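Local structure of periplasmic binding protein (Agrobacterium tumefaciens str. B6, 5L9G) at residues Asp99-Ala104 with Ser114-Ser119; Tyr254-Gly259 with Arg268-Met273; Ala287-Pro290 with Ala295-Leu298. The protein binds the opine mannopine in the periplasm and probably delivers it to an ABC transporter for uptake into the cell. One frame throughout, in Å; residues are numbered along the deposited sequence.

Overall arrangement
Following the chain from its N terminus, interaction 1 closes first, folding the loop 99-104 back onto the start of strand 115-128. Interaction 2 comes next, returning helix 263-273 to the end of strand 240-256, and interaction 3 joins strand 289-290 to helix 294-299 across a short turn. The three are in series; none nests in or crosses another. The mixed sheet ties them together: strand 115-128 pairs antiparallel with both 240-256 and 289-290. Interactions 1 and 2 lie about 10 Å apart between centres and touch directly. Interactions 1 and 3 meet at Ser119 and Thr288, both of which hydrogen-bond mannopine, whereas nearest atoms of 2 and 3 are about 9 Å apart.

Interaction 1 (Asp99-Ala104 with Ser114-Ser119); sequences DIVNKA and SFVANS. With MO0 (mannopine), chain C.
Val116 meets Ile100 and Val101 near the start of strand 115-128, part of the mixed sheet of a periplasmic solute-binding protein fold, in which alpha/beta lobes close on the ligand. The loop ahead of strand 111-112 lies against Val116. The contact is small, burying 113 Å² in total.

Across the two segments the interaction is apolar. Val116 divides its two methyl groups between its neighbours: CG1 meets Val101 CG1 at 3.7 Å, the two side chains reaching toward each other tip to tip, while Val116 CG2 meets Ile100 CG2 at 3.7 Å, these chains slanting past one another. The fork follows from the first torsion of Val116, which sets CG1 anti to the backbone N (chi1 179°) and leaves CG2 beside that N. Ser274, which follows helix 263-273, touches both Val101 and Val116.

Backbone bonds place the strand, with Val116 joined to Tyr254 of strand 240-256. Further on, Asn118 and Ser119 both face Asp252, a classic beta bulge. Within the loop, Asn102 forms an Asx turn: its OD1 accepts from Ala104 N at 3.3 Å, the donor standing above the carbonyl plane.

A further polar contact is with the ligand. The strand runs on from Val116 to the mannopine pocket, three residues beyond, and the bulge lies at this end. Asp252, opposite it, is itself hydrogen-bonded to the ligand. At Ser119, OG sits between the backbone N and the carbonyl carbon (chi1 61°) and accepts from the ligand's amide NE2 at 2.7 Å, with a bent N-H...O angle of 135°.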
ATOM      1  N   ASP A  99     -12.248   9.560  20.324  1.00 84.00           N
ATOM      2  CA  ASP A  99     -12.552  10.511  19.255  1.00 81.57           C
ATOM      3  C   ASP A  99     -11.293  11.087  18.576  1.00 79.21           C
ATOM      4  O   ASP A  99     -11.234  12.290  18.306  1.00 78.51           O
ATOM      5  CB  ASP A  99     -13.504  11.623  19.769  1.00 86.50           C
ATOM      6  CG  ASP A  99     -14.913  11.162  20.147  1.00101.98           C
ATOM      7  OD1 ASP A  99     -15.438  10.227  19.491  1.00101.67           O
ATOM      8  OD2 ASP A  99     -15.511  11.768  21.064  1.00111.85           O
ATOM      9  N   ILE A 100     -10.314  10.213  18.255  1.00 71.30           N
ATOM     10  CA  ILE A 100      -9.049  10.588  17.594  1.00 67.73           C
ATOM     11  C   ILE A 100      -9.327  11.280  16.228  1.00 67.44           C
ATOM     12  O   ILE A 100      -8.618  12.214  15.853  1.00 66.49           O
ATOM     13  CB  ILE A 100      -8.048   9.397  17.532  1.00 69.64           C
ATOM     14  CG1 ILE A 100      -6.639   9.853  17.090  1.00 68.50           C
ATOM     15  CG2 ILE A 100      -8.571   8.222  16.695  1.00 70.05           C
ATOM     16  CD1 ILE A 100      -5.484   9.148  17.785  1.00 72.60           C
ATOM     17  N   VAL A 101     -10.387  10.849  15.534  1.00 61.44           N
ATOM     18  CA  VAL A 101     -10.932  11.444  14.315  1.00 59.15           C
ATOM     19  C   VAL A 101     -12.449  11.289  14.394  1.00 63.87           C
ATOM     20  O   VAL A 101     -12.952  10.488  15.182  1.00 63.30           O
ATOM     21  CB  VAL A 101     -10.388  10.846  12.979  1.00 59.07           C
ATOM     22  CG1 VAL A 101      -8.904  11.149  12.783  1.00 56.51           C
ATOM     23  CG2 VAL A 101     -10.680   9.351  12.858  1.00 58.48           C
ATOM     24  N   ASN A 102     -13.158  12.027  13.549  1.00 62.60           N
ATOM     25  CA  ASN A 102     -14.591  11.906  13.336  1.00 64.43           C
ATOM     26  C   ASN A 102     -14.666  10.947  12.130  1.00 66.10           C
ATOM     27  O   ASN A 102     -14.236  11.303  11.029  1.00 61.67           O
ATOM     28  CB  ASN A 102     -15.199  13.286  13.018  1.00 67.83           C
ATOM     29  CG  ASN A 102     -16.677  13.306  12.701  1.00 86.73           C
ATOM     30  OD1 ASN A 102     -17.345  12.274  12.595  1.00 70.48           O
ATOM     31  ND2 ASN A 102     -17.217  14.501  12.517  1.00 84.03           N
ATOM     32  N   LYS A 103     -15.164   9.709  12.351  1.00 65.74           N
ATOM     33  CA  LYS A 103     -15.260   8.670  11.307  1.00 64.49           C
ATOM     34  C   LYS A 103     -16.030   9.113  10.044  1.00 67.15           C
ATOM     35  O   LYS A 103     -15.706   8.640   8.951  1.00 63.53           O
ATOM     36  CB  LYS A 103     -15.824   7.357  11.872  1.00 69.04           C
ATOM     37  CG  LYS A 103     -14.884   6.664  12.857  1.00 82.89           C
ATOM     38  CD  LYS A 103     -15.375   5.275  13.222  1.00 97.06           C
ATOM     39  CE  LYS A 103     -14.473   4.596  14.224  1.00108.51           C
ATOM     40  NZ  LYS A 103     -14.778   3.148  14.345  1.00116.93           N
ATOM     41  N   ALA A 104     -16.977  10.075  10.181  1.00 66.68           N
ATOM     42  CA  ALA A 104     -17.758  10.632   9.064  1.00 66.77           C
ATOM     43  C   ALA A 104     -16.876  11.341   8.013  1.00 67.96           C
ATOM     44  O   ALA A 104     -17.259  11.416   6.848  1.00 67.68           O
ATOM     45  CB  ALA A 104     -18.823  11.585   9.587  1.00 70.32           C
ATOM     46  N   SER A 114      -7.988   0.715  16.296  1.00 57.72           N
ATOM     47  CA  SER A 114      -6.524   0.648  16.354  1.00 55.93           C
ATOM     48  C   SER A 114      -5.809   1.246  15.140  1.00 55.44           C
ATOM     49  O   SER A 114      -4.595   1.087  15.011  1.00 53.61           O
ATOM     50  CB  SER A 114      -6.105  -0.811  16.514  1.00 59.06           C
ATOM     51  OG  SER A 114      -6.723  -1.389  17.653  1.00 66.80           O
ATOM     52  N   PHE A 115      -6.540   1.913  14.247  1.00 50.19           N
ATOM     53  CA  PHE A 115      -5.981   2.400  12.987  1.00 47.52           C
ATOM     54  C   PHE A 115      -6.769   3.585  12.460  1.00 52.50           C
ATOM     55  O   PHE A 115      -8.009   3.559  12.479  1.00 51.34           O
ATOM     56  CB  PHE A 115      -6.042   1.229  11.978  1.00 47.12           C
ATOM     57  CG  PHE A 115      -5.714   1.471  10.519  1.00 44.65           C
ATOM     58  CD1 PHE A 115      -6.690   1.913   9.633  1.00 44.46           C
ATOM     59  CD2 PHE A 115      -4.449   1.187  10.021  1.00 45.29           C
ATOM     60  CE1 PHE A 115      -6.391   2.109   8.274  1.00 43.35           C
ATOM     61  CE2 PHE A 115      -4.158   1.362   8.666  1.00 45.08           C
ATOM     62  CZ  PHE A 115      -5.140   1.807   7.800  1.00 42.11           C
ATOM     63  N   VAL A 116      -6.047   4.596  11.954  1.00 48.97           N
ATOM     64  CA  VAL A 116      -6.622   5.792  11.330  1.00 47.82           C
ATOM     65  C   VAL A 116      -6.026   5.900   9.920  1.00 47.23           C
ATOM     66  O   VAL A 116      -4.807   6.057   9.778  1.00 45.89           O
ATOM     67  CB  VAL A 116      -6.421   7.110  12.144  1.00 52.19           C
ATOM     68  CG1 VAL A 116      -7.030   8.298  11.401  1.00 52.18           C
ATOM     69  CG2 VAL A 116      -7.024   7.010  13.541  1.00 54.07           C
ATOM     70  N   ALA A 117      -6.882   5.843   8.887  1.00 44.55           N
ATOM     71  CA  ALA A 117      -6.439   5.963   7.490  1.00 41.47           C
ATOM     72  C   ALA A 117      -5.768   7.318   7.243  1.00 42.88           C
ATOM     73  O   ALA A 117      -6.136   8.325   7.868  1.00 42.09           O
ATOM     74  CB  ALA A 117      -7.626   5.811   6.547  1.00 42.15           C
ATOM     75  N   ASN A 118      -4.753   7.337   6.368  1.00 38.47           N
ATOM     76  CA  ASN A 118      -4.153   8.589   5.954  1.00 37.68           C
ATOM     77  C   ASN A 118      -4.263   8.757   4.416  1.00 40.35           C
ATOM     78  O   ASN A 118      -4.133   9.879   3.928  1.00 40.14           O
ATOM     79  CB  ASN A 118      -2.691   8.768   6.461  1.00 37.94           C
ATOM     80  CG  ASN A 118      -1.611   7.996   5.720  1.00 49.33           C
ATOM     81  OD1 ASN A 118      -1.858   7.062   4.956  1.00 38.09           O
ATOM     82  ND2 ASN A 118      -0.363   8.403   5.889  1.00 49.02           N
ATOM     83  N   SER A 119      -4.501   7.653   3.657  1.00 35.85           N
ATOM     84  CA  SER A 119      -4.540   7.740   2.194  1.00 34.38           C
ATOM     85  C   SER A 119      -5.136   6.519   1.520  1.00 38.50           C
ATOM     86  O   SER A 119      -5.232   5.447   2.124  1.00 37.39           O
ATOM     87  CB  SER A 119      -3.106   7.905   1.655  1.00 33.68           C
ATOM     88  OG  SER A 119      -2.317   6.787   2.028  1.00 36.61           O
TER
HETATM   89  OAB MO0 C 401       1.580  -2.742   6.692  1.00 37.00           O
HETATM   90  CAF MO0 C 401       2.967  -2.755   6.489  1.00 37.76           C
HETATM   91  CAG MO0 C 401       3.366  -2.452   5.056  1.00 35.67           C
HETATM   92  OAC MO0 C 401       3.397  -3.623   4.316  1.00 36.39           O
HETATM   93  CAH MO0 C 401       2.578  -1.340   4.408  1.00 36.53           C
HETATM   94  OAM MO0 C 401       2.623  -0.181   5.155  1.00 36.67           O
HETATM   95  CAI MO0 C 401       2.924  -1.056   2.946  1.00 33.31           C
HETATM   96  OAD MO0 C 401       4.250  -0.642   2.815  1.00 35.73           O
HETATM   97  CAJ MO0 C 401       1.951  -0.110   2.303  1.00 33.25           C
HETATM   98  OAE MO0 C 401       0.664  -0.654   2.372  1.00 37.76           O
HETATM   99  CAK MO0 C 401       2.311   0.302   0.867  1.00 29.10           C
HETATM  100  N   MO0 C 401       2.261   1.766   0.765  1.00 29.28           N
HETATM  101  CA  MO0 C 401       2.364   2.247  -0.635  1.00 28.88           C
HETATM  102  C   MO0 C 401       3.755   2.771  -0.902  1.00 33.73           C
HETATM  103  O   MO0 C 401       4.645   2.618  -0.039  1.00 31.54           O
HETATM  104  CB  MO0 C 401       1.319   3.279  -0.988  1.00 31.10           C
HETATM  105  CG  MO0 C 401       1.631   4.649  -0.425  1.00 32.04           C
HETATM  106  CD  MO0 C 401       0.435   5.529  -0.316  1.00 33.36           C
HETATM  107  OE1 MO0 C 401       0.241   6.493  -1.315  1.00 29.25           O
HETATM  108  NE2 MO0 C 401      -0.386   5.464   0.612  1.00 35.97           N
HETATM  109  OXT MO0 C 401       4.058   3.306  -2.015  1.00 30.26           O

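Interaction 2 (Tyr254-Gly259 with Arg268-Met273); sequences YAIVKG and RFLKEM
Tyr254 and Leu270 bring strand 254-256 and helix 268-273 together at a CA-CA separation of 7.6 Å, the segment axes running nearly antiparallel (166°) and 10.0 Å apart at closest approach. Leu270 touches both strand residues: its CD1 lies 3.4 Å from Tyr254 CB and also comes close to CD2 of the ring, approaching it obliquely, while CD2 of the same leucine meets Ile256 CD1 more distantly, at 4.3 Å. The helix thus packs against one side of the sheet, a layered alpha/beta arrangement in which a strand is followed by a helix that runs back along it. One turn on from Leu270, a Met-aromatic contact is formed. Met273 SD stands over a face of the Tyr254 ring, 4.1 Å from the centroid and 27° off the normal. The methionine chain bends at its last torsion (chi3 69°), which turns CE away from the tyrosine and over the centre of the Phe269 ring, 3.4 Å above its plane, so the thioether bridges two aromatic groups. At the far end of the tyrosine, OH is hydrogen-bonded to Trp41 NE1 of helix 30-48, with a weak bond to Gln36 OE1.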
ATOM      1  N   TYR A 254      -2.297   4.822  10.056  1.00 41.57           N
ATOM      2  CA  TYR A 254      -1.419   4.810  11.222  1.00 41.72           C
ATOM      3  C   TYR A 254      -1.989   4.028  12.388  1.00 48.09           C
ATOM      4  O   TYR A 254      -3.200   4.057  12.641  1.00 47.73           O
ATOM      5  CB  TYR A 254      -1.124   6.239  11.696  1.00 44.00           C
ATOM      6  CG  TYR A 254      -0.412   7.104  10.674  1.00 41.70           C
ATOM      7  CD1 TYR A 254       0.886   6.809  10.267  1.00 41.68           C
ATOM      8  CD2 TYR A 254      -1.038   8.212  10.110  1.00 41.76           C
ATOM      9  CE1 TYR A 254       1.558   7.612   9.341  1.00 39.55           C
ATOM     10  CE2 TYR A 254      -0.384   9.012   9.167  1.00 41.03           C
ATOM     11  CZ  TYR A 254       0.917   8.709   8.792  1.00 44.83           C
ATOM     12  OH  TYR A 254       1.563   9.490   7.857  1.00 43.85           O
ATOM     13  N   ALA A 255      -1.082   3.411  13.150  1.00 46.61           N
ATOM     14  CA  ALA A 255      -1.395   2.670  14.377  1.00 48.54           C
ATOM     15  C   ALA A 255      -0.287   3.000  15.375  1.00 52.41           C
ATOM     16  O   ALA A 255       0.795   3.446  14.969  1.00 50.39           O
ATOM     17  CB  ALA A 255      -1.414   1.178  14.095  1.00 49.20           C
ATOM     18  N   ILE A 256      -0.570   2.797  16.669  1.00 51.68           N
ATOM     19  CA  ILE A 256       0.419   3.016  17.726  1.00 52.88           C
ATOM     20  C   ILE A 256       0.821   1.646  18.255  1.00 58.19           C
ATOM     21  O   ILE A 256      -0.041   0.808  18.497  1.00 59.40           O
ATOM     22  CB  ILE A 256      -0.072   4.033  18.789  1.00 57.50           C
ATOM     23  CG1 ILE A 256      -0.117   5.449  18.147  1.00 57.71           C
ATOM     24  CG2 ILE A 256       0.826   4.015  20.050  1.00 57.71           C
ATOM     25  CD1 ILE A 256      -0.842   6.519  18.943  1.00 71.12           C
ATOM     26  N   VAL A 257       2.132   1.392  18.333  1.00 54.91           N
ATOM     27  CA  VAL A 257       2.695   0.111  18.768  1.00 56.22           C
ATOM     28  C   VAL A 257       2.375  -0.151  20.248  1.00 62.80           C
ATOM     29  O   VAL A 257       2.501   0.758  21.074  1.00 62.03           O
ATOM     30  CB  VAL A 257       4.217   0.007  18.451  1.00 59.74           C
ATOM     31  CG1 VAL A 257       4.765  -1.382  18.784  1.00 61.08           C
ATOM     32  CG2 VAL A 257       4.495   0.341  16.986  1.00 57.02           C
ATOM     33  N   LYS A 258       1.911  -1.384  20.566  1.00 60.69           N
ATOM     34  CA  LYS A 258       1.611  -1.803  21.942  1.00 63.15           C
ATOM     35  C   LYS A 258       2.880  -1.640  22.780  1.00 68.60           C
ATOM     36  O   LYS A 258       3.922  -2.195  22.433  1.00 66.48           O
ATOM     37  CB  LYS A 258       1.125  -3.260  21.968  1.00 66.14           C
ATOM     38  CG  LYS A 258       0.559  -3.697  23.322  1.00 73.79           C
ATOM     39  CD  LYS A 258      -0.960  -3.767  23.286  1.00 84.66           C
ATOM     40  CE  LYS A 258      -1.570  -3.721  24.663  1.00104.11           C
ATOM     41  NZ  LYS A 258      -3.053  -3.751  24.596  1.00114.79           N
ATOM     42  N   GLY A 259       2.782  -0.851  23.846  1.00 69.46           N
ATOM     43  CA  GLY A 259       3.901  -0.565  24.733  1.00 70.90           C
ATOM     44  C   GLY A 259       4.801   0.540  24.218  1.00 72.82           C
ATOM     45  O   GLY A 259       5.948   0.651  24.672  1.00 73.08           O
ATOM     46  N   ARG A 268      -1.511  12.328  20.554  1.00 61.26           N
ATOM     47  CA  ARG A 268      -1.727  13.748  20.238  1.00 60.78           C
ATOM     48  C   ARG A 268      -1.221  14.048  18.828  1.00 60.17           C
ATOM     49  O   ARG A 268      -1.879  14.762  18.074  1.00 59.26           O
ATOM     50  CB  ARG A 268      -0.989  14.673  21.232  1.00 61.67           C
ATOM     51  CG  ARG A 268      -1.467  14.624  22.668  1.00 74.10           C
ATOM     52  CD  ARG A 268      -1.151  15.923  23.414  1.00 76.57           C
ATOM     53  NE  ARG A 268       0.275  16.263  23.399  1.00 74.50           N
ATOM     54  CZ  ARG A 268       0.778  17.406  22.937  1.00 87.93           C
ATOM     55  NH1 ARG A 268      -0.023  18.338  22.434  1.00 75.77           N
ATOM     56  NH2 ARG A 268       2.084  17.632  22.987  1.00 76.72           N
ATOM     57  N   PHE A 269      -0.048  13.497  18.483  1.00 55.11           N
ATOM     58  CA  PHE A 269       0.620  13.684  17.193  1.00 52.36           C
ATOM     59  C   PHE A 269      -0.232  13.099  16.057  1.00 54.23           C
ATOM     60  O   PHE A 269      -0.513  13.790  15.069  1.00 52.65           O
ATOM     61  CB  PHE A 269       2.029  13.074  17.251  1.00 53.04           C
ATOM     62  CG  PHE A 269       2.978  13.398  16.112  1.00 51.33           C
ATOM     63  CD1 PHE A 269       2.835  14.571  15.369  1.00 53.26           C
ATOM     64  CD2 PHE A 269       4.067  12.579  15.846  1.00 51.84           C
ATOM     65  CE1 PHE A 269       3.746  14.890  14.344  1.00 51.92           C
ATOM     66  CE2 PHE A 269       4.964  12.891  14.812  1.00 51.79           C
ATOM     67  CZ  PHE A 269       4.795  14.042  14.068  1.00 48.79           C
ATOM     68  N   LEU A 270      -0.731  11.863  16.255  1.00 52.10           N
ATOM     69  CA  LEU A 270      -1.615  11.189  15.297  1.00 50.61           C
ATOM     70  C   LEU A 270      -2.934  11.951  15.106  1.00 54.02           C
ATOM     71  O   LEU A 270      -3.374  12.091  13.970  1.00 51.15           O
ATOM     72  CB  LEU A 270      -1.865   9.727  15.707  1.00 50.88           C
ATOM     73  CG  LEU A 270      -2.841   8.914  14.828  1.00 55.01           C
ATOM     74  CD1 LEU A 270      -2.440   8.936  13.360  1.00 53.42           C
ATOM     75  CD2 LEU A 270      -2.995   7.509  15.346  1.00 59.18           C
ATOM     76  N   LYS A 271      -3.536  12.475  16.194  1.00 54.49           N
ATOM     77  CA  LYS A 271      -4.785  13.251  16.108  1.00 55.22           C
ATOM     78  C   LYS A 271      -4.533  14.505  15.249  1.00 57.82           C
ATOM     79  O   LYS A 271      -5.272  14.760  14.292  1.00 56.18           O
ATOM     80  CB  LYS A 271      -5.303  13.640  17.514  1.00 60.00           C
ATOM     81  CG  LYS A 271      -6.659  14.342  17.497  1.00 63.53           C
ATOM     82  CD  LYS A 271      -7.281  14.469  18.899  1.00 69.16           C
ATOM     83  CE  LYS A 271      -8.690  15.001  18.816  1.00 77.30           C
ATOM     84  NZ  LYS A 271      -9.518  14.585  19.982  1.00 90.68           N
ATOM     85  N   GLU A 272      -3.450  15.235  15.554  1.00 54.72           N
ATOM     86  CA  GLU A 272      -3.087  16.443  14.820  1.00 54.24           C
ATOM     87  C   GLU A 272      -2.820  16.172  13.328  1.00 52.69           C
ATOM     88  O   GLU A 272      -3.436  16.818  12.489  1.00 51.41           O
ATOM     89  CB  GLU A 272      -1.876  17.140  15.480  1.00 56.66           C
ATOM     90  CG  GLU A 272      -1.590  18.556  14.983  1.00 62.65           C
ATOM     91  CD  GLU A 272      -2.642  19.621  15.246  1.00 72.72           C
ATOM     92  OE1 GLU A 272      -3.455  19.450  16.179  1.00 64.77           O
ATOM     93  OE2 GLU A 272      -2.633  20.650  14.538  1.00 68.91           O
ATOM     94  N   MET A 273      -1.923  15.225  12.993  1.00 48.55           N
ATOM     95  CA  MET A 273      -1.560  14.942  11.592  1.00 46.03           C
ATOM     96  C   MET A 273      -2.728  14.419  10.711  1.00 49.06           C
ATOM     97  O   MET A 273      -2.637  14.493   9.478  1.00 47.25           O
ATOM     98  CB  MET A 273      -0.342  14.004  11.492  1.00 46.82           C
ATOM     99  CG  MET A 273      -0.646  12.532  11.770  1.00 49.38           C
ATOM    100  SD  MET A 273       0.812  11.482  11.562  1.00 51.46           S
ATOM    101  CE  MET A 273       1.821  12.027  12.963  1.00 50.73           C
TER

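Interaction 3 (Ala287-Pro290 with Ala295-Leu298); sequences ATAP and AYDL. With MO0 (mannopine), chain C.
Thr288 OG1 donates to the amide oxygen OE1 of mannopine at 2.7 Å, and a weak hydrogen bond links the same OG1 to the carbonyl oxygen of Asn120. The two acceptors would share one hydroxyl proton, consistent with the weakness of the Asn120 bond. The first torsion places OG1 anti to the backbone N (chi1 -172°), where it reaches the ligand. Since Ser119 holds the amide nitrogen of that ligand group, the two hydroxyls together grip both ends of the carboxamide, which should restrict its rotation.

Two residues further along the chain, the contact between the segments is built round Pro290 and Tyr296. The tyrosine extends its ring from the helix across the proline, the two side chains crossing at a slant: Pro290 CG approaches Tyr296 CZ to 3.6 Å, and Pro290 CD lies 3.4 Å from Tyr296 OH. The phenol oxygen also comes within 3.6 Å of Ala289 CB. Pro290 O stands at the ring edge near its plane, 3.1 Å from Tyr296 OH.

Here a short strand leads through a three-residue connection into a helix. Strand 289-290 is a short piece of the main sheet, its Ala289 backbone-bonded to Asn120 of strand 115-128, and helix 294-299 brings Tyr296 back beside Pro290. The segments bury 155 Å² between them, with the CA atoms of Pro290 and Ala295 6.9 Å apart.

A second apolar touch lies on the helix side, where Ala295 CB meets Pro290 CB at 4.1 Å. Gln279 of helix 276-279 touches both residues. Tyr301, beyond the helix, contacts Pro290 as well, and its ring meets that of Tyr296 with the planes steeply inclined, at about 75°.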
ATOM      1  N   ALA A 287       2.143  11.103  -5.934  1.00 31.86           N
ATOM      2  CA  ALA A 287       0.845  10.678  -6.434  1.00 33.21           C
ATOM      3  C   ALA A 287       0.154   9.735  -5.442  1.00 35.37           C
ATOM      4  O   ALA A 287       0.323   8.512  -5.488  1.00 31.66           O
ATOM      5  CB  ALA A 287       0.970  10.037  -7.811  1.00 34.46           C
ATOM      6  N   THR A 288      -0.573  10.348  -4.502  1.00 33.50           N
ATOM      7  CA  THR A 288      -1.393   9.642  -3.512  1.00 33.54           C
ATOM      8  C   THR A 288      -2.741  10.372  -3.408  1.00 39.08           C
ATOM      9  O   THR A 288      -2.922  11.391  -4.076  1.00 38.78           O
ATOM     10  CB  THR A 288      -0.650   9.484  -2.180  1.00 35.71           C
ATOM     11  OG1 THR A 288      -1.440   8.620  -1.350  1.00 35.12           O
ATOM     12  CG2 THR A 288      -0.409  10.826  -1.481  1.00 37.22           C
ATOM     13  N   ALA A 289      -3.681   9.845  -2.594  1.00 36.15           N
ATOM     14  CA  ALA A 289      -4.995  10.454  -2.404  1.00 37.02           C
ATOM     15  C   ALA A 289      -5.248  10.593  -0.911  1.00 40.51           C
ATOM     16  O   ALA A 289      -5.161   9.593  -0.217  1.00 39.22           O
ATOM     17  CB  ALA A 289      -6.077   9.583  -3.031  1.00 38.30           C
ATOM     18  N   PRO A 290      -5.546  11.797  -0.386  1.00 39.72           N
ATOM     19  CA  PRO A 290      -5.827  11.919   1.067  1.00 41.11           C
ATOM     20  C   PRO A 290      -7.068  11.124   1.474  1.00 44.59           C
ATOM     21  O   PRO A 290      -7.975  10.945   0.649  1.00 43.27           O
ATOM     22  CB  PRO A 290      -6.031  13.427   1.270  1.00 44.88           C
ATOM     23  CG  PRO A 290      -6.426  13.948  -0.064  1.00 49.38           C
ATOM     24  CD  PRO A 290      -5.682  13.096  -1.076  1.00 42.68           C
ATOM     25  N   ALA A 295     -10.165  17.391   3.250  1.00 53.94           N
ATOM     26  CA  ALA A 295      -8.970  17.874   2.538  1.00 53.74           C
ATOM     27  C   ALA A 295      -9.275  18.296   1.082  1.00 59.40           C
ATOM     28  O   ALA A 295      -8.676  19.255   0.590  1.00 60.63           O
ATOM     29  CB  ALA A 295      -7.871  16.821   2.558  1.00 52.64           C
ATOM     30  N   TYR A 296     -10.221  17.607   0.421  1.00 55.59           N
ATOM     31  CA  TYR A 296     -10.644  17.888  -0.954  1.00 56.34           C
ATOM     32  C   TYR A 296     -11.294  19.264  -1.094  1.00 67.12           C
ATOM     33  O   TYR A 296     -11.025  19.963  -2.074  1.00 68.07           O
ATOM     34  CB  TYR A 296     -11.568  16.777  -1.477  1.00 56.05           C
ATOM     35  CG  TYR A 296     -10.842  15.466  -1.670  1.00 54.11           C
ATOM     36  CD1 TYR A 296     -10.726  14.550  -0.626  1.00 55.40           C
ATOM     37  CD2 TYR A 296     -10.218  15.163  -2.877  1.00 53.00           C
ATOM     38  CE1 TYR A 296     -10.011  13.365  -0.780  1.00 53.96           C
ATOM     39  CE2 TYR A 296      -9.506  13.977  -3.045  1.00 51.57           C
ATOM     40  CZ  TYR A 296      -9.401  13.084  -1.993  1.00 55.93           C
ATOM     41  OH  TYR A 296      -8.700  11.919  -2.157  1.00 54.86           O
ATOM     42  N   ASP A 297     -12.110  19.665  -0.091  1.00 67.70           N
ATOM     43  CA  ASP A 297     -12.791  20.961  -0.031  1.00 71.39           C
ATOM     44  C   ASP A 297     -11.766  22.092   0.116  1.00 76.46           C
ATOM     45  O   ASP A 297     -11.950  23.157  -0.472  1.00 77.60           O
ATOM     46  CB  ASP A 297     -13.794  21.009   1.151  1.00 75.95           C
ATOM     47  CG  ASP A 297     -14.714  19.800   1.344  1.00 92.67           C
ATOM     48  OD1 ASP A 297     -14.742  18.915   0.451  1.00 93.13           O
ATOM     49  OD2 ASP A 297     -15.405  19.740   2.391  1.00100.39           O
ATOM     50  N   LEU A 298     -10.672  21.844   0.875  1.00 72.69           N
ATOM     51  CA  LEU A 298      -9.606  22.827   1.118  1.00 73.12           C
ATOM     52  C   LEU A 298      -8.627  22.995  -0.042  1.00 76.67           C
ATOM     53  O   LEU A 298      -8.237  24.126  -0.345  1.00 77.11           O
ATOM     54  CB  LEU A 298      -8.812  22.502   2.401  1.00 72.53           C
ATOM     55  CG  LEU A 298      -9.545  22.528   3.748  1.00 78.51           C
ATOM     56  CD1 LEU A 298      -8.648  21.990   4.841  1.00 77.65           C
ATOM     57  CD2 LEU A 298     -10.002  23.944   4.126  1.00 83.28           C
TER
HETATM   58  OAB MO0 C 401       1.580  -2.742   6.692  1.00 37.00           O
HETATM   59  CAF MO0 C 401       2.967  -2.755   6.489  1.00 37.76           C
HETATM   60  CAG MO0 C 401       3.366  -2.452   5.056  1.00 35.67           C
HETATM   61  OAC MO0 C 401       3.397  -3.623   4.316  1.00 36.39           O
HETATM   62  CAH MO0 C 401       2.578  -1.340   4.408  1.00 36.53           C
HETATM   63  OAM MO0 C 401       2.623  -0.181   5.155  1.00 36.67           O
HETATM   64  CAI MO0 C 401       2.924  -1.056   2.946  1.00 33.31           C
HETATM   65  OAD MO0 C 401       4.250  -0.642   2.815  1.00 35.73           O
HETATM   66  CAJ MO0 C 401       1.951  -0.110   2.303  1.00 33.25           C
HETATM   67  OAE MO0 C 401       0.664  -0.654   2.372  1.00 37.76           O
HETATM   68  CAK MO0 C 401       2.311   0.302   0.867  1.00 29.10           C
HETATM   69  N   MO0 C 401       2.261   1.766   0.765  1.00 29.28           N
HETATM   70  CA  MO0 C 401       2.364   2.247  -0.635  1.00 28.88           C
HETATM   71  C   MO0 C 401       3.755   2.771  -0.902  1.00 33.73           C
HETATM   72  O   MO0 C 401       4.645   2.618  -0.039  1.00 31.54           O
HETATM   73  CB  MO0 C 401       1.319   3.279  -0.988  1.00 31.10           C
HETATM   74  CG  MO0 C 401       1.631   4.649  -0.425  1.00 32.04           C
HETATM   75  CD  MO0 C 401       0.435   5.529  -0.316  1.00 33.36           C
HETATM   76  OE1 MO0 C 401       0.241   6.493  -1.315  1.00 29.25           O
HETATM   77  NE2 MO0 C 401      -0.386   5.464   0.612  1.00 35.97           N
HETATM   78  OXT MO0 C 401       4.058   3.306  -2.015  1.00 30.26           O